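Local coordinates for putative ABC type-2 transporter (Thermotoga maritima MSB8, PDB 3CNI), which is one domain of a membrane protein of the ABC-2 family, probably takes part in ABC-type transport across the membrane, and carries bound calcium in the crystal, at residues A[29-32]-A[33-36]; A[64-67]-A[68-72]. All blocks are in the same frame, centred on the assembly; numbering follows the deposited sequence.

How the contacts relate
Contact 1 (29-32 with 33-36) precedes contact 2 (64-67 with 68-72) along the chain; their centres lie 21 Å apart, and their nearest atoms, about 7 Å apart, do not touch. Helix 22-32 relates them: contact 1 lies where its C-terminal part passes into the loop before strand 36-41, an outermost strand of the mixed sheet, while its earlier residues I23, A24 and A27 pack against F66, S67 and L70 of contact 2. Contact 2 covers the N-cap and helix 66-72, between neighbouring strands 58-62 and 76-84. Both therefore belong to helical connections of one sheet. The side chains of K29 and S67 lie about 5 and 7 Å from that of E25, a calcium-binding residue whose ion is not bound to this chain in the model.

Contact 1: residues A[29-32]-A[33-36]; sequences KALG and NMVD
L31 and the selenomethionine M34 bring their side chains together at a slant, CD2 of L31 lying 3.9 Å from CE of M34. The path of the M34 chain explains the meeting: its CG leaves anti to its own carbonyl carbon, the chain runs straight on to SE, and a bend at chi3 (-66°) folds the methyl back toward the helix. That methyl reaches in beside the carbonyl of A30, with M34 CE 3.3 Å from A30 O, so within the turn its closest partner is a backbone oxygen and the leucine methyl flanks it.

The backbone closes the turn at the same place. M34 N donates to L31 O, three residues earlier, at 3.0 Å; the donor stands 54° out of the carbonyl plane and so is not on a lone pair. V35 lies over the same oxygen with both methyls, the nearer being CG2 at 3.4 Å from L31 O. One carbonyl is thus gripped by an N-H and fenced by a forked side chain.

N33 turns the other way, back along the outer side of the turn. As modelled, its OD1 is 3.1 Å from K29 O; two acceptors face each other there, and the amide does not cap that carbonyl. N33 N makes weak bonds to K29 O and to A30 O (3.5 Å).

Outside the turn, L31 packs on I15 and I102, V35 on V13 and L101, and M34 on S104, which seats the apolar face between strand 12-17 and helix 89-107. With strands 12-17 and 36-41 parallel and adjacent, this is the helix-to-strand turn of a beta-alpha-beta crossover.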
loop_
_atom_site.group_PDB
_atom_site.type_symbol
_atom_site.label_atom_id
_atom_site.label_comp_id
_atom_site.label_asym_id
_atom_site.label_seq_id
_atom_site.Cartn_x
_atom_site.Cartn_y
_atom_site.Cartn_z
ATOM N N LYS A 29 18.780 -0.333 -1.988
ATOM C CA LYS A 29 18.937 0.017 -3.402
ATOM C C LYS A 29 17.603 0.234 -4.116
ATOM O O LYS A 29 17.424 1.162 -4.889
ATOM C CB LYS A 29 19.690 -1.081 -4.155
ATOM C CG LYS A 29 21.170 -1.219 -3.872
ATOM C CD LYS A 29 21.804 -2.310 -4.814
ATOM C CE LYS A 29 22.389 -1.718 -6.076
ATOM N NZ LYS A 29 23.706 -1.121 -5.682
ATOM N N ALA A 30 16.681 -0.680 -3.904
ATOM C CA ALA A 30 15.343 -0.574 -4.488
ATOM C C ALA A 30 14.615 0.723 -3.994
ATOM O O ALA A 30 13.996 1.483 -4.765
ATOM C CB ALA A 30 14.522 -1.822 -4.139
ATOM N N LEU A 31 14.672 0.956 -2.693
ATOM C CA LEU A 31 13.996 2.116 -2.127
ATOM C C LEU A 31 14.611 3.392 -2.716
ATOM O O LEU A 31 13.928 4.337 -3.060
ATOM C CB LEU A 31 14.099 2.131 -0.588
ATOM C CG LEU A 31 13.137 1.135 0.029
ATOM C CD1 LEU A 31 13.559 0.769 1.457
ATOM C CD2 LEU A 31 11.678 1.676 -0.100
ATOM N N GLY A 32 15.916 3.370 -2.848
ATOM C CA GLY A 32 16.701 4.578 -3.098
ATOM C C GLY A 32 16.594 5.058 -4.521
ATOM O O GLY A 32 16.904 6.202 -4.813
ATOM N N ASN A 33 16.151 4.155 -5.401
ATOM C CA ASN A 33 15.985 4.428 -6.838
ATOM C C ASN A 33 14.641 5.040 -7.016
ATOM O O ASN A 33 14.324 5.517 -8.079
ATOM C CB ASN A 33 16.060 3.169 -7.716
ATOM C CG ASN A 33 17.520 2.686 -7.953
ATOM O OD1 ASN A 33 17.776 1.482 -7.966
ATOM N ND2 ASN A 33 18.466 3.620 -8.131
HETATM N N MSE A 34 13.840 5.015 -5.960
HETATM C CA MSE A 34 12.478 5.513 -6.062
HETATM C C MSE A 34 12.197 6.758 -5.239
HETATM O O MSE A 34 11.082 7.241 -5.237
HETATM C CB MSE A 34 11.501 4.459 -5.593
HETATM C CG MSE A 34 11.404 3.185 -6.428
HETATM SE SE MSE A 34 10.064 1.951 -5.594
HETATM C CE MSE A 34 10.807 1.380 -3.853
ATOM N N VAL A 35 13.200 7.226 -4.513
ATOM C CA VAL A 35 13.079 8.381 -3.638
ATOM C C VAL A 35 14.192 9.375 -3.908
ATOM O O VAL A 35 15.025 9.136 -4.735
ATOM C CB VAL A 35 13.109 7.992 -2.143
ATOM C CG1 VAL A 35 11.989 7.043 -1.823
ATOM C CG2 VAL A 35 14.508 7.398 -1.692
ATOM N N ASP A 36 14.179 10.491 -3.187
ATOM C CA ASP A 36 15.306 11.416 -3.186
ATOM C C ASP A 36 16.137 11.269 -1.915
ATOM O O ASP A 36 15.861 11.917 -0.905
ATOM C CB ASP A 36 14.817 12.858 -3.333
ATOM C CG ASP A 36 15.955 13.860 -3.339
ATOM O OD1 ASP A 36 17.125 13.435 -3.247
ATOM O OD2 ASP A 36 15.677 15.074 -3.437
HETATM O O HOH W 1 17.443 8.445 -5.524
#

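Contact 2: residues A[64-67]-A[68-72]; sequences KGFS and QSLES
S67 meets E71 one helical turn ahead through its carbonyl: E71 N reaches S67 O at 3.0 Å in a bond that is weak because its N-H bends to 134°. E71 CG, beside its own backbone N, turns the chain back along that carbonyl; its modelled distance of 2.9 Å from S67 O is too short to be trusted in detail. The hydroxyl of S67 faces elsewhere, and its OG is hydrogen-bonded to D19 OD2 and to A24 N, so this buried polar atom has partners on the neighbouring loop and helix 22-32.

F66 is the apolar member. With CG anti to its backbone N (chi1 179°), the ring extends off the side of the helix, where CE2 lies 3.8 Å from L70 CD1; the two side chains meet at a slant. Their backbones are joined as well, L70 N pointing almost straight (169°) at F66 O over 3.3 Å. A24, A27 and A76 line the surroundings of the ring, placing it between helix 22-32 and strand 76-84.

Q68 stretches its amide outward in an extended chain, while its CB remains 3.9 Å from G65 O. That oxygen belongs to the N-cap residue and accepts two bonds from S69, which arrive from opposite faces of its plane: S69 OG lies 2.7 Å from G65 O, and S69 N also donates to it. Within 68-72, S72 N and S72 OG grip Q68 O in the same two-sided way. D19 OD1 binds G65 N.

Two serines thus fold their hydroxyls back onto carbonyls four residues earlier, reinforcing the helical bonds, while the D19 carboxylate beside the helix start would probably be favoured by the N-terminal end of the helix dipole.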
loop_
_atom_site.group_PDB
_atom_site.type_symbol
_atom_site.label_atom_id
_atom_site.label_comp_id
_atom_site.label_asym_id
_atom_site.label_seq_id
_atom_site.Cartn_x
_atom_site.Cartn_y
_atom_site.Cartn_z
ATOM N N LYS A 64 18.875 -4.586 11.609
ATOM C CA LYS A 64 19.638 -5.801 11.818
ATOM C C LYS A 64 18.659 -6.986 12.038
ATOM O O LYS A 64 17.732 -6.910 12.813
ATOM C CB LYS A 64 20.614 -5.563 12.986
ATOM C CG LYS A 64 21.457 -6.748 13.418
ATOM C CD LYS A 64 22.287 -6.469 14.720
ATOM N N GLY A 65 18.866 -8.071 11.301
ATOM C CA GLY A 65 17.973 -9.242 11.343
ATOM C C GLY A 65 17.043 -9.364 10.132
ATOM O O GLY A 65 16.329 -10.362 9.977
ATOM N N PHE A 66 17.071 -8.362 9.260
ATOM C CA PHE A 66 16.161 -8.313 8.108
ATOM C C PHE A 66 16.413 -9.457 7.111
ATOM O O PHE A 66 15.476 -10.133 6.643
ATOM C CB PHE A 66 16.377 -6.979 7.414
ATOM C CG PHE A 66 15.553 -6.744 6.182
ATOM C CD1 PHE A 66 14.356 -6.045 6.260
ATOM C CD2 PHE A 66 16.035 -7.082 4.934
ATOM C CE1 PHE A 66 13.648 -5.709 5.125
ATOM C CE2 PHE A 66 15.326 -6.808 3.817
ATOM C CZ PHE A 66 14.128 -6.122 3.893
ATOM N N SER A 67 17.689 -9.579 6.755
ATOM C CA SER A 67 18.183 -10.548 5.765
ATOM C C SER A 67 17.963 -12.021 6.239
ATOM O O SER A 67 17.521 -12.906 5.507
ATOM C CB SER A 67 19.700 -10.334 5.497
ATOM O OG SER A 67 19.932 -9.190 4.687
ATOM N N GLN A 68 18.308 -12.239 7.489
ATOM C CA GLN A 68 18.130 -13.506 8.151
ATOM C C GLN A 68 16.664 -13.940 8.285
ATOM O O GLN A 68 16.320 -15.112 8.158
ATOM C CB GLN A 68 18.738 -13.413 9.544
ATOM C CG GLN A 68 18.836 -14.726 10.263
ATOM C CD GLN A 68 19.508 -14.540 11.623
ATOM O OE1 GLN A 68 19.563 -13.415 12.141
ATOM N NE2 GLN A 68 20.017 -15.613 12.196
ATOM N N SER A 69 15.796 -12.993 8.576
ATOM C CA SER A 69 14.394 -13.311 8.633
ATOM C C SER A 69 14.006 -13.906 7.307
ATOM O O SER A 69 13.521 -15.007 7.254
ATOM C CB SER A 69 13.585 -12.071 8.886
ATOM O OG SER A 69 13.906 -11.618 10.162
ATOM N N LEU A 70 14.253 -13.168 6.245
ATOM C CA LEU A 70 13.829 -13.563 4.915
ATOM C C LEU A 70 14.439 -14.903 4.486
ATOM O O LEU A 70 13.802 -15.691 3.778
ATOM C CB LEU A 70 14.128 -12.463 3.889
ATOM C CG LEU A 70 13.319 -11.186 4.033
ATOM C CD1 LEU A 70 13.696 -10.150 2.948
ATOM C CD2 LEU A 70 11.784 -11.448 4.024
ATOM N N GLU A 71 15.611 -15.216 5.012
ATOM C CA GLU A 71 16.309 -16.465 4.652
ATOM C C GLU A 71 15.717 -17.625 5.433
ATOM O O GLU A 71 15.774 -18.790 5.020
ATOM C CB GLU A 71 17.838 -16.342 4.825
ATOM C CG GLU A 71 18.402 -15.215 3.920
ATOM C CD GLU A 71 19.934 -15.198 3.726
ATOM O OE1 GLU A 71 20.587 -16.257 3.695
ATOM O OE2 GLU A 71 20.474 -14.076 3.571
ATOM N N SER A 72 15.092 -17.263 6.538
ATOM C CA SER A 72 14.418 -18.204 7.435
ATOM C C SER A 72 12.971 -18.467 7.040
ATOM O O SER A 72 12.343 -19.374 7.549
ATOM C CB SER A 72 14.439 -17.649 8.866
ATOM O OG SER A 72 15.742 -17.787 9.421
#